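Local structure of monalysin (Pseudomonas entomophila, 4MKO) at residues 56-61 and 142-147; 76-81 and 123-128; 82-87 and 179-184; 128-133 and 185-190. The protein forms beta-barrel pores in host membranes, giving the bacterium a cytolytic and hemolytic toxin that damages the intestine of Drosophila and contributes to lethality. All blocks are in the same frame, centred on the assembly; numbering follows the deposited sequence.

Contact 1. Residues 56-61 and 142-147; sequences FAYLQY and QVVLVY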
# COMPACT_ATOMS: atom_id res chain seq x y z
N PHE A 56 5.82 0.86 1.38
CA PHE A 56 5.99 0.89 -0.07
C PHE A 56 4.83 1.58 -0.73
O PHE A 56 3.76 1.71 -0.14
CB PHE A 56 6.10 -0.58 -0.57
CG PHE A 56 6.88 -0.74 -1.86
CD1 PHE A 56 8.27 -0.75 -1.85
CD2 PHE A 56 6.22 -0.92 -3.07
CE1 PHE A 56 8.99 -0.89 -3.04
CE2 PHE A 56 6.94 -1.09 -4.26
CZ PHE A 56 8.32 -1.06 -4.24
N ALA A 57 5.03 2.05 -1.94
CA ALA A 57 3.94 2.66 -2.71
C ALA A 57 4.16 2.23 -4.13
O ALA A 57 5.30 2.24 -4.59
CB ALA A 57 3.96 4.17 -2.60
N TYR A 58 3.10 1.78 -4.80
CA TYR A 58 3.30 1.34 -6.19
C TYR A 58 2.11 1.67 -7.05
O TYR A 58 1.05 2.03 -6.54
CB TYR A 58 3.71 -0.14 -6.28
CG TYR A 58 2.59 -1.10 -5.96
CD1 TYR A 58 2.31 -1.47 -4.64
CD2 TYR A 58 1.84 -1.70 -6.97
CE1 TYR A 58 1.30 -2.38 -4.34
CE2 TYR A 58 0.83 -2.61 -6.68
CZ TYR A 58 0.55 -2.93 -5.36
OH TYR A 58 -0.42 -3.83 -5.05
N LEU A 59 2.28 1.53 -8.36
CA LEU A 59 1.22 1.82 -9.32
C LEU A 59 0.53 0.53 -9.72
O LEU A 59 1.18 -0.40 -10.24
CB LEU A 59 1.84 2.51 -10.55
CG LEU A 59 2.34 3.94 -10.36
CD1 LEU A 59 2.96 4.47 -11.64
CD2 LEU A 59 1.22 4.86 -9.89
N GLN A 60 -0.76 0.43 -9.43
CA GLN A 60 -1.49 -0.78 -9.80
C GLN A 60 -2.30 -0.52 -11.05
O GLN A 60 -2.88 0.55 -11.23
CB GLN A 60 -2.33 -1.33 -8.65
CG GLN A 60 -3.71 -0.71 -8.50
CD GLN A 60 -4.55 -1.42 -7.46
OE1 GLN A 60 -4.12 -2.39 -6.81
NE2 GLN A 60 -5.74 -0.90 -7.23
N TYR A 61 -2.33 -1.51 -11.93
CA TYR A 61 -3.01 -1.42 -13.22
C TYR A 61 -4.51 -1.10 -13.12
O TYR A 61 -5.21 -1.71 -12.32
CB TYR A 61 -2.80 -2.74 -13.96
CG TYR A 61 -3.39 -2.76 -15.35
CD1 TYR A 61 -2.74 -2.13 -16.41
CD2 TYR A 61 -4.60 -3.40 -15.61
CE1 TYR A 61 -3.29 -2.15 -17.70
CE2 TYR A 61 -5.15 -3.43 -16.89
CZ TYR A 61 -4.49 -2.80 -17.93
OH TYR A 61 -5.03 -2.81 -19.19
N GLN A 142 -3.32 3.38 -10.66
CA GLN A 142 -3.70 4.08 -9.43
C GLN A 142 -2.62 3.80 -8.37
O GLN A 142 -2.14 2.67 -8.26
CB GLN A 142 -5.06 3.65 -8.90
CG GLN A 142 -5.56 4.50 -7.71
CD GLN A 142 -6.97 4.24 -7.27
OE1 GLN A 142 -7.67 3.34 -7.76
NE2 GLN A 142 -7.43 5.05 -6.34
N VAL A 143 -2.30 4.83 -7.57
CA VAL A 143 -1.31 4.70 -6.49
C VAL A 143 -1.86 3.83 -5.37
O VAL A 143 -2.97 4.08 -4.86
CB VAL A 143 -0.87 6.09 -5.94
CG1 VAL A 143 0.02 5.94 -4.70
CG2 VAL A 143 -0.17 6.93 -7.03
N VAL A 144 -1.06 2.85 -4.97
CA VAL A 144 -1.34 1.96 -3.84
C VAL A 144 -0.34 2.25 -2.73
O VAL A 144 0.87 2.33 -2.98
CB VAL A 144 -1.28 0.47 -4.25
CG1 VAL A 144 -1.41 -0.44 -3.02
CG2 VAL A 144 -2.36 0.13 -5.27
N LEU A 145 -0.85 2.41 -1.50
CA LEU A 145 -0.05 2.62 -0.30
C LEU A 145 0.01 1.31 0.44
O LEU A 145 -1.02 0.72 0.75
CB LEU A 145 -0.63 3.75 0.60
CG LEU A 145 -0.80 5.11 -0.09
CD1 LEU A 145 -1.64 6.07 0.78
CD2 LEU A 145 0.57 5.73 -0.47
N VAL A 146 1.24 0.83 0.68
CA VAL A 146 1.49 -0.46 1.35
C VAL A 146 2.04 -0.26 2.75
O VAL A 146 3.00 0.50 2.95
CB VAL A 146 2.43 -1.36 0.50
CG1 VAL A 146 2.60 -2.74 1.15
CG2 VAL A 146 1.91 -1.50 -0.94
N TYR A 147 1.47 -1.01 3.71
CA TYR A 147 1.84 -0.94 5.13
C TYR A 147 2.31 -2.29 5.65
O TYR A 147 1.80 -3.33 5.21
CB TYR A 147 0.61 -0.46 5.96
CG TYR A 147 0.10 0.88 5.49
CD1 TYR A 147 -0.76 0.97 4.40
CD2 TYR A 147 0.60 2.06 6.03
CE1 TYR A 147 -1.15 2.20 3.89
CE2 TYR A 147 0.19 3.31 5.54
CZ TYR A 147 -0.67 3.37 4.46
OH TYR A 147 -1.09 4.58 3.96
O HOH W 1 -7.25 0.87 -8.81
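A chi1 of 71° sets Tyr58 CG between the backbone N and the carbonyl carbon and swings the ring toward Val144 and Val146 of the adjacent strand. Val144 lies alongside it, pointing the same way: its CB sits over one ring face toward the rim, a CH-pi contact 4.0 Å from the ring centroid, while CG1 approaches CE1. Val146 CG2 meets the same ring at the edge, in its plane, 3.6 Å from Tyr58 CE1. Gln60 takes a similar first torsion (85°), and its extended chain crosses Val144 at about a right angle, bringing OE1 to 3.4 Å from Val144 CG2. The end of Gln60 is tied to the opposite strand by a water that accepts from Gln60 NE2 and donates to Gln142 OE1; Gln142 NE2 turns elsewhere, to Thr80 O and Gln184 O. On the other face Leu59 CD2 meets Val143 CG2 at 3.8 Å. Six backbone hydrogen bonds join Phe56, Tyr58 and Gln60 to Val146, Val144 and Gln142, the straightest being Gln60 N to Gln142 O (174° at the hydrogen). Helix 201-211 covers the Tyr58 side through Trp201 and Val204. Regular antiparallel pairing of strands 46-67 and 136-151, buried near the centre of the molecule, is characteristic of the long, twisted sheet of aerolysin-like pore-forming toxins.

Contact 2. Residues 76-81 and 123-128; sequences SYQLTK and TQSFTD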
# COMPACT_ATOMS: atom_id res chain seq x y z
N SER A 76 -14.08 7.50 -19.04
CA SER A 76 -14.55 7.11 -17.71
C SER A 76 -13.88 5.79 -17.36
O SER A 76 -13.83 4.88 -18.19
CB SER A 76 -16.07 6.91 -17.70
OG SER A 76 -16.76 8.15 -17.64
N TYR A 77 -13.38 5.68 -16.13
CA TYR A 77 -12.71 4.45 -15.69
C TYR A 77 -12.95 4.29 -14.21
O TYR A 77 -13.28 5.27 -13.53
CB TYR A 77 -11.19 4.46 -16.01
CG TYR A 77 -10.51 5.77 -15.66
CD1 TYR A 77 -10.00 5.99 -14.39
CD2 TYR A 77 -10.45 6.81 -16.59
CE1 TYR A 77 -9.40 7.21 -14.06
CE2 TYR A 77 -9.88 8.04 -16.25
CZ TYR A 77 -9.35 8.23 -14.99
OH TYR A 77 -8.80 9.45 -14.69
N GLN A 78 -12.79 3.07 -13.71
CA GLN A 78 -13.04 2.80 -12.31
C GLN A 78 -11.79 2.84 -11.46
O GLN A 78 -10.83 2.12 -11.73
CB GLN A 78 -13.74 1.43 -12.13
CG GLN A 78 -15.15 1.33 -12.75
CD GLN A 78 -16.09 2.37 -12.22
OE1 GLN A 78 -16.47 2.35 -11.05
NE2 GLN A 78 -16.43 3.35 -13.05
N LEU A 79 -11.81 3.68 -10.43
CA LEU A 79 -10.74 3.71 -9.42
C LEU A 79 -11.37 3.13 -8.16
O LEU A 79 -12.58 2.88 -8.13
CB LEU A 79 -10.22 5.13 -9.18
CG LEU A 79 -9.54 5.85 -10.37
CD1 LEU A 79 -9.05 7.23 -9.94
CD2 LEU A 79 -8.36 5.05 -10.95
N THR A 80 -10.57 2.90 -7.12
CA THR A 80 -11.11 2.41 -5.85
C THR A 80 -10.59 3.22 -4.67
O THR A 80 -9.55 3.89 -4.76
CB THR A 80 -10.81 0.90 -5.66
OG1 THR A 80 -9.40 0.71 -5.53
CG2 THR A 80 -11.38 0.02 -6.78
N LYS A 81 -11.33 3.15 -3.55
CA LYS A 81 -10.98 3.76 -2.28
C LYS A 81 -11.06 2.69 -1.18
O LYS A 81 -11.77 1.71 -1.35
CB LYS A 81 -11.81 5.01 -1.96
CG LYS A 81 -13.32 4.82 -1.89
CD LYS A 81 -14.01 6.18 -2.06
CE LYS A 81 -15.50 6.04 -2.26
NZ LYS A 81 -16.16 7.36 -2.43
N THR A 123 -13.00 -2.09 0.10
CA THR A 123 -12.85 -1.61 -1.27
C THR A 123 -14.19 -1.08 -1.79
O THR A 123 -15.22 -1.77 -1.72
CB THR A 123 -12.36 -2.71 -2.23
OG1 THR A 123 -11.31 -3.48 -1.62
CG2 THR A 123 -11.88 -2.16 -3.56
N GLN A 124 -14.16 0.16 -2.31
CA GLN A 124 -15.32 0.80 -2.91
C GLN A 124 -14.88 1.41 -4.24
O GLN A 124 -13.94 2.19 -4.28
CB GLN A 124 -15.91 1.87 -1.96
CG GLN A 124 -17.16 2.59 -2.51
CD GLN A 124 -18.33 1.66 -2.74
OE1 GLN A 124 -18.91 1.09 -1.81
NE2 GLN A 124 -18.71 1.50 -4.00
N SER A 125 -15.55 1.01 -5.33
CA SER A 125 -15.24 1.53 -6.66
C SER A 125 -15.92 2.88 -6.86
O SER A 125 -16.96 3.15 -6.25
CB SER A 125 -15.69 0.56 -7.75
OG SER A 125 -17.11 0.45 -7.76
N PHE A 126 -15.32 3.73 -7.70
CA PHE A 126 -15.86 5.05 -8.04
C PHE A 126 -15.38 5.41 -9.43
O PHE A 126 -14.30 4.99 -9.84
CB PHE A 126 -15.55 6.15 -7.01
CG PHE A 126 -14.11 6.60 -6.93
CD1 PHE A 126 -13.18 5.88 -6.18
CD2 PHE A 126 -13.69 7.76 -7.56
CE1 PHE A 126 -11.86 6.31 -6.08
CE2 PHE A 126 -12.37 8.19 -7.47
CZ PHE A 126 -11.46 7.47 -6.72
N THR A 127 -16.20 6.19 -10.15
CA THR A 127 -15.89 6.61 -11.50
C THR A 127 -15.03 7.86 -11.48
O THR A 127 -15.34 8.83 -10.77
CB THR A 127 -17.21 6.86 -12.29
OG1 THR A 127 -18.04 5.70 -12.16
CG2 THR A 127 -16.98 7.17 -13.77
N ASP A 128 -13.97 7.84 -12.28
CA ASP A 128 -13.12 9.00 -12.48
C ASP A 128 -13.06 9.27 -13.98
O ASP A 128 -13.24 8.35 -14.78
CB ASP A 128 -11.72 8.80 -11.87
CG ASP A 128 -10.91 10.07 -11.83
OD1 ASP A 128 -11.44 11.09 -11.34
OD2 ASP A 128 -9.74 10.04 -12.26
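Phe126 and Leu79 form the dense apolar part of this antiparallel pair, on the face that also carries Tyr77, Lys81 and Asp128. A chi1 of 70° lays the Phe126 ring across the neighbouring strand, where Leu79 CB stands over one face, 4.0 Å from the centroid in a CH-pi contact, and Thr80 O lies near the ring plane at the edge. Leu79 CD1 then fills in against Asp128 CB at 3.6 Å. Tyr77 and Asp128 run side by side, with the backbone oxygen of Asp128 over the centre of the ring, 3.6 Å above its plane. Their carboxylate and ring planes are nearly perpendicular, and Tyr77 OH comes to 2.7 Å from Asp128 OD2 in a weak hydrogen bond; the hydroxyl also meets Thr130 and Arg187. At the other end of this face Lys81 lies alongside Gln124, its ammonium group salt-bridged to Glu118.

The reverse face is looser and more open to solvent. There Gln78, bent at chi2, donates NE2 to Thr127 OG1 at 3.0 Å, almost straight and within the amide plane. At the loop end of the ribbon Thr80 CB touches Thr123 CG2 at 3.9 Å. Six backbone hydrogen bonds make strands 72-81 and 124-133 a two-stranded ribbon of the pore-forming region, its Tyr77 and Leu79 face resting on strands 136-151 and 46-67, with Arg85 of helix 85-90 near Ser125.

Contact 3. Residues 82-87 and 179-184; sequences GHTRSF and LSAITQ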
# COMPACT_ATOMS: atom_id res chain seq x y z
N GLY A 82 -10.30 2.89 -0.10
CA GLY A 82 -10.21 1.94 1.01
C GLY A 82 -9.15 0.90 0.72
O GLY A 82 -8.26 1.13 -0.11
N HIS A 83 -9.25 -0.29 1.34
CA HIS A 83 -8.29 -1.36 1.03
C HIS A 83 -8.38 -1.74 -0.45
O HIS A 83 -9.45 -1.63 -1.07
CB HIS A 83 -8.52 -2.58 1.94
CG HIS A 83 -8.05 -2.36 3.35
ND1 HIS A 83 -8.80 -1.63 4.26
CD2 HIS A 83 -6.89 -2.73 3.94
CE1 HIS A 83 -8.09 -1.62 5.38
NE2 HIS A 83 -6.94 -2.28 5.23
N THR A 84 -7.24 -2.15 -1.05
CA THR A 84 -7.23 -2.52 -2.47
C THR A 84 -8.05 -3.78 -2.75
O THR A 84 -8.20 -4.62 -1.86
CB THR A 84 -5.80 -2.73 -2.99
OG1 THR A 84 -5.28 -3.92 -2.39
CG2 THR A 84 -4.90 -1.54 -2.73
N ARG A 85 -8.52 -3.94 -3.99
CA ARG A 85 -9.26 -5.14 -4.37
C ARG A 85 -8.37 -6.38 -4.16
O ARG A 85 -8.84 -7.37 -3.62
CB ARG A 85 -9.73 -5.07 -5.83
CG ARG A 85 -10.76 -6.15 -6.19
CD ARG A 85 -12.14 -5.88 -5.58
NE ARG A 85 -12.84 -4.75 -6.21
CZ ARG A 85 -13.92 -4.16 -5.70
NH1 ARG A 85 -14.41 -4.56 -4.53
NH2 ARG A 85 -14.50 -3.15 -6.34
N SER A 86 -7.07 -6.29 -4.54
CA SER A 86 -6.14 -7.41 -4.36
C SER A 86 -5.97 -7.77 -2.89
O SER A 86 -5.97 -8.96 -2.58
CB SER A 86 -4.79 -7.12 -5.00
OG SER A 86 -4.93 -6.95 -6.40
N PHE A 87 -5.83 -6.76 -1.99
CA PHE A 87 -5.69 -7.06 -0.56
C PHE A 87 -6.93 -7.80 -0.07
O PHE A 87 -6.80 -8.85 0.58
CB PHE A 87 -5.44 -5.82 0.30
CG PHE A 87 -5.45 -6.12 1.78
CD1 PHE A 87 -4.37 -6.74 2.39
CD2 PHE A 87 -6.58 -5.84 2.55
CE1 PHE A 87 -4.39 -7.05 3.75
CE2 PHE A 87 -6.59 -6.12 3.92
CZ PHE A 87 -5.50 -6.72 4.52
N LEU A 179 1.49 -7.64 5.42
CA LEU A 179 1.33 -6.35 4.77
C LEU A 179 -0.13 -6.14 4.41
O LEU A 179 -0.84 -7.09 4.12
CB LEU A 179 2.14 -6.25 3.45
CG LEU A 179 3.63 -6.60 3.48
CD1 LEU A 179 4.25 -6.38 2.08
CD2 LEU A 179 4.39 -5.76 4.51
N SER A 180 -0.56 -4.86 4.36
CA SER A 180 -1.88 -4.50 3.86
C SER A 180 -1.69 -3.38 2.85
O SER A 180 -0.62 -2.78 2.79
CB SER A 180 -2.82 -4.06 4.98
OG SER A 180 -2.58 -2.73 5.39
N ALA A 181 -2.75 -3.09 2.11
CA ALA A 181 -2.65 -2.05 1.08
C ALA A 181 -3.98 -1.33 0.91
O ALA A 181 -5.04 -1.95 0.98
CB ALA A 181 -2.21 -2.67 -0.23
N ILE A 182 -3.91 -0.01 0.74
CA ILE A 182 -5.05 0.87 0.51
C ILE A 182 -4.69 1.72 -0.71
O ILE A 182 -3.52 1.79 -1.09
CB ILE A 182 -5.40 1.75 1.76
CG1 ILE A 182 -4.32 2.85 2.04
CG2 ILE A 182 -5.68 0.89 3.02
CD1 ILE A 182 -4.64 3.87 3.14
N THR A 183 -5.68 2.39 -1.31
CA THR A 183 -5.37 3.28 -2.43
C THR A 183 -5.32 4.72 -1.98
O THR A 183 -5.88 5.08 -0.93
CB THR A 183 -6.43 3.18 -3.53
OG1 THR A 183 -7.72 3.19 -2.92
CG2 THR A 183 -6.25 1.97 -4.44
N GLN A 184 -4.68 5.55 -2.81
CA GLN A 184 -4.62 7.01 -2.67
C GLN A 184 -5.44 7.57 -3.84
O GLN A 184 -5.50 6.93 -4.90
CB GLN A 184 -3.16 7.49 -2.78
CG GLN A 184 -2.96 8.96 -2.41
CD GLN A 184 -1.51 9.34 -2.42
OE1 GLN A 184 -0.75 9.01 -3.34
NE2 GLN A 184 -1.10 10.08 -1.42
O HOH W 2 -8.07 4.49 0.67
O HOH W 3 -8.95 0.60 -2.86
O HOH W 4 -4.83 -2.46 7.10
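Leu179 enters the contact through its carbonyl oxygen, which approaches Phe87 CE1 obliquely at 3.6 Å. Next, Ser180 places CB over one face of the Phe87 ring, a CH-pi contact 4.0 Å from the centroid; the ring is brought there by a first torsion of 173°, which sets CG opposite the backbone N. Ser180 OG is bonded to His149 NE2 and also shares a water with His83 NE2, the water lying in the plane of the imidazole. Ala181 supplies the oxygen for a backbone bond from Thr84 N, 3.0 Å long, with the donor standing above the carbonyl plane. Its buried N has no polar partner, while its methyl meets Thr84 CG2 at 3.8 Å. Ile182 follows as the sole bridge partner of His83: its CG2 methyl sits over the centre of the imidazole, 3.9 Å from the centroid and close to the ring normal. His83 ND1 meets Ser121 O, so the ring is held through both nitrogens as well as by this face. Thr183 closes the sequence by donating its N to Gly82 O at 3.1 Å; two waters add bridges, one from Gly82 N to Thr183 O, the other from Gly82 O to Thr183 OG1, which also meets Thr80 O. Thr84 OG1 meanwhile accepts from Phe87 N at 2.9 Å and caps the N-terminus of helix 85-90. The turn from strand 72-81 into that helix is thereby laid on strand 173-191, next to strand 136-151, with Trp201 of helix 201-211 packed against Phe87 and Ala181.

Contact 4. Residues 128-133 and 185-190; sequences DTTEMK and RKRVIV. With ACT (acetate ion), chain J.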
# COMPACT_ATOMS: atom_id res chain seq x y z
N ASP A 128 -13.97 7.84 -12.28
CA ASP A 128 -13.12 9.00 -12.48
C ASP A 128 -13.06 9.27 -13.98
O ASP A 128 -13.24 8.35 -14.78
CB ASP A 128 -11.72 8.80 -11.87
CG ASP A 128 -10.91 10.07 -11.83
OD1 ASP A 128 -11.44 11.09 -11.34
OD2 ASP A 128 -9.74 10.04 -12.26
N THR A 129 -12.91 10.54 -14.37
CA THR A 129 -12.86 10.89 -15.79
C THR A 129 -11.67 11.75 -16.10
O THR A 129 -11.25 12.53 -15.25
CB THR A 129 -14.17 11.62 -16.25
OG1 THR A 129 -14.26 12.89 -15.62
CG2 THR A 129 -15.45 10.80 -16.02
N THR A 130 -11.15 11.64 -17.34
CA THR A 130 -10.08 12.48 -17.89
C THR A 130 -10.37 12.72 -19.37
O THR A 130 -10.59 11.76 -20.12
CB THR A 130 -8.67 11.86 -17.67
OG1 THR A 130 -8.47 11.66 -16.28
CG2 THR A 130 -7.55 12.75 -18.21
N GLU A 131 -10.36 13.99 -19.79
CA GLU A 131 -10.53 14.31 -21.21
C GLU A 131 -9.20 13.99 -21.85
O GLU A 131 -8.15 14.44 -21.37
CB GLU A 131 -10.93 15.79 -21.43
CG GLU A 131 -11.31 16.05 -22.87
CD GLU A 131 -11.74 17.47 -23.19
OE1 GLU A 131 -12.93 17.67 -23.52
OE2 GLU A 131 -10.87 18.38 -23.14
N MET A 132 -9.21 13.11 -22.86
CA MET A 132 -7.99 12.67 -23.52
C MET A 132 -8.14 12.79 -25.03
O MET A 132 -9.26 12.73 -25.55
CB MET A 132 -7.70 11.20 -23.15
CG MET A 132 -7.39 10.97 -21.68
SD MET A 132 -7.27 9.21 -21.33
CE MET A 132 -5.73 8.82 -22.14
N LYS A 133 -7.01 12.93 -25.72
CA LYS A 133 -6.94 13.09 -27.17
C LYS A 133 -5.97 12.09 -27.78
O LYS A 133 -4.90 11.83 -27.21
CB LYS A 133 -6.50 14.53 -27.50
CG LYS A 133 -6.64 14.92 -28.97
CD LYS A 133 -6.19 16.36 -29.20
CE LYS A 133 -6.32 16.76 -30.66
NZ LYS A 133 -6.10 18.22 -30.85
N ARG A 185 -6.02 8.76 -3.68
CA ARG A 185 -6.79 9.44 -4.73
C ARG A 185 -5.80 10.08 -5.73
O ARG A 185 -5.74 11.31 -5.87
CB ARG A 185 -7.76 10.46 -4.12
CG ARG A 185 -8.81 10.91 -5.15
CD ARG A 185 -10.02 11.57 -4.52
NE ARG A 185 -9.68 12.74 -3.73
CZ ARG A 185 -9.66 13.99 -4.18
NH1 ARG A 185 -9.94 14.24 -5.45
NH2 ARG A 185 -9.35 14.99 -3.36
N LYS A 186 -5.03 9.22 -6.41
CA LYS A 186 -4.00 9.61 -7.36
C LYS A 186 -3.90 8.55 -8.44
O LYS A 186 -3.82 7.35 -8.15
CB LYS A 186 -2.68 9.75 -6.60
CG LYS A 186 -1.60 10.52 -7.31
CD LYS A 186 -0.46 10.88 -6.37
CE LYS A 186 -0.81 11.99 -5.41
NZ LYS A 186 0.38 12.40 -4.61
N ARG A 187 -3.92 8.99 -9.69
CA ARG A 187 -3.82 8.09 -10.83
C ARG A 187 -2.84 8.69 -11.85
O ARG A 187 -2.74 9.91 -11.97
CB ARG A 187 -5.20 7.82 -11.46
CG ARG A 187 -5.84 9.01 -12.18
CD ARG A 187 -5.49 9.06 -13.66
NE ARG A 187 -6.03 10.27 -14.29
CZ ARG A 187 -5.42 11.45 -14.36
NH1 ARG A 187 -4.23 11.63 -13.79
NH2 ARG A 187 -6.01 12.48 -14.97
N VAL A 188 -2.16 7.81 -12.58
CA VAL A 188 -1.16 8.17 -13.57
C VAL A 188 -1.63 7.66 -14.92
O VAL A 188 -2.10 6.53 -15.00
CB VAL A 188 0.21 7.53 -13.19
CG1 VAL A 188 1.30 7.83 -14.22
CG2 VAL A 188 0.66 7.99 -11.79
N ILE A 189 -1.44 8.46 -15.98
CA ILE A 189 -1.72 8.04 -17.36
C ILE A 189 -0.42 8.21 -18.13
O ILE A 189 0.15 9.30 -18.12
CB ILE A 189 -2.91 8.81 -18.03
CG1 ILE A 189 -4.21 8.74 -17.19
CG2 ILE A 189 -3.15 8.23 -19.44
CD1 ILE A 189 -5.35 9.61 -17.73
N VAL A 190 0.08 7.13 -18.76
CA VAL A 190 1.32 7.18 -19.52
C VAL A 190 1.14 6.56 -20.91
O VAL A 190 0.44 5.55 -21.02
CB VAL A 190 2.55 6.56 -18.80
CG1 VAL A 190 2.98 7.39 -17.59
CG2 VAL A 190 2.31 5.10 -18.41
C ACT J . -1.23 14.96 -2.15
O ACT J . -0.43 14.13 -2.63
OXT ACT J . -1.47 15.12 -0.92
CH3 ACT J . -1.97 15.86 -3.16
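Thr130 and Arg187 approach from opposite directions, the threonine hydroxyl meeting the edge of the guanidinium group. Arg187 NH2 donates to Thr130 OG1 at 2.9 Å, with 164° at the hydrogen and the oxygen only 5° out of the guanidinium plane. The arginine chain, bent at chi2 (92°), brings the guanidinium edge to Thr130, and one face of the group is covered toward the rim by Ile189 CD1, 3.4 Å above the plane. Asp128 crosses Arg187 at about a right angle; its OD2 lies well out of the guanidinium plane, 4.2 Å from NE, so any attraction is probably one of charge, with no N-H pointing at the oxygen. Tyr77 OH of strand 72-81 also bonds Thr130 OG1 and Arg187 NE, a third partner shared by hydroxyl and guanidinium.

Beyond it the contact is apolar. Thr130 CG2 and Ile189 CD1 reach toward each other tip to tip at 3.9 Å, and Met132 CE comes end-on to Ile189 CG2 at 3.8 Å. In the conformer described, Lys186 NZ donates to O of an acetate, probably from the crystallisation liquor, at 2.8 Å and salt-bridges Asp17. The axes of the two short segments approach no closer than 10.4 Å, and side chains join them: strand 124-133, paired with strand 72-81, faces strand 173-191, while Phe138 and Ile140 of strand 136-151 pack beside Met132 and Ile189.

Overall arrangement
Contacts 1 and 3 lie near the centre of the chain, about 8 Å apart between centres, and meet where strands 136-151 and 173-191 pair in the large mixed sheet. Contact 2, some 15 Å from contact 1, is nested along the chain inside the loop closed by contact 1 and closes before contact 4 opens; contacts 3 and 4 each cross contact 1. Contact 4 shares Asp128 with contact 2 and lies about 20 Å from contact 3. Contact 2 pairs two strands of the inferred pore-forming region, residues 67-135, with each other, while contacts 3 and 4 hold that region against strand 173-191; membrane insertion would probably require contacts 3 and 4 to part.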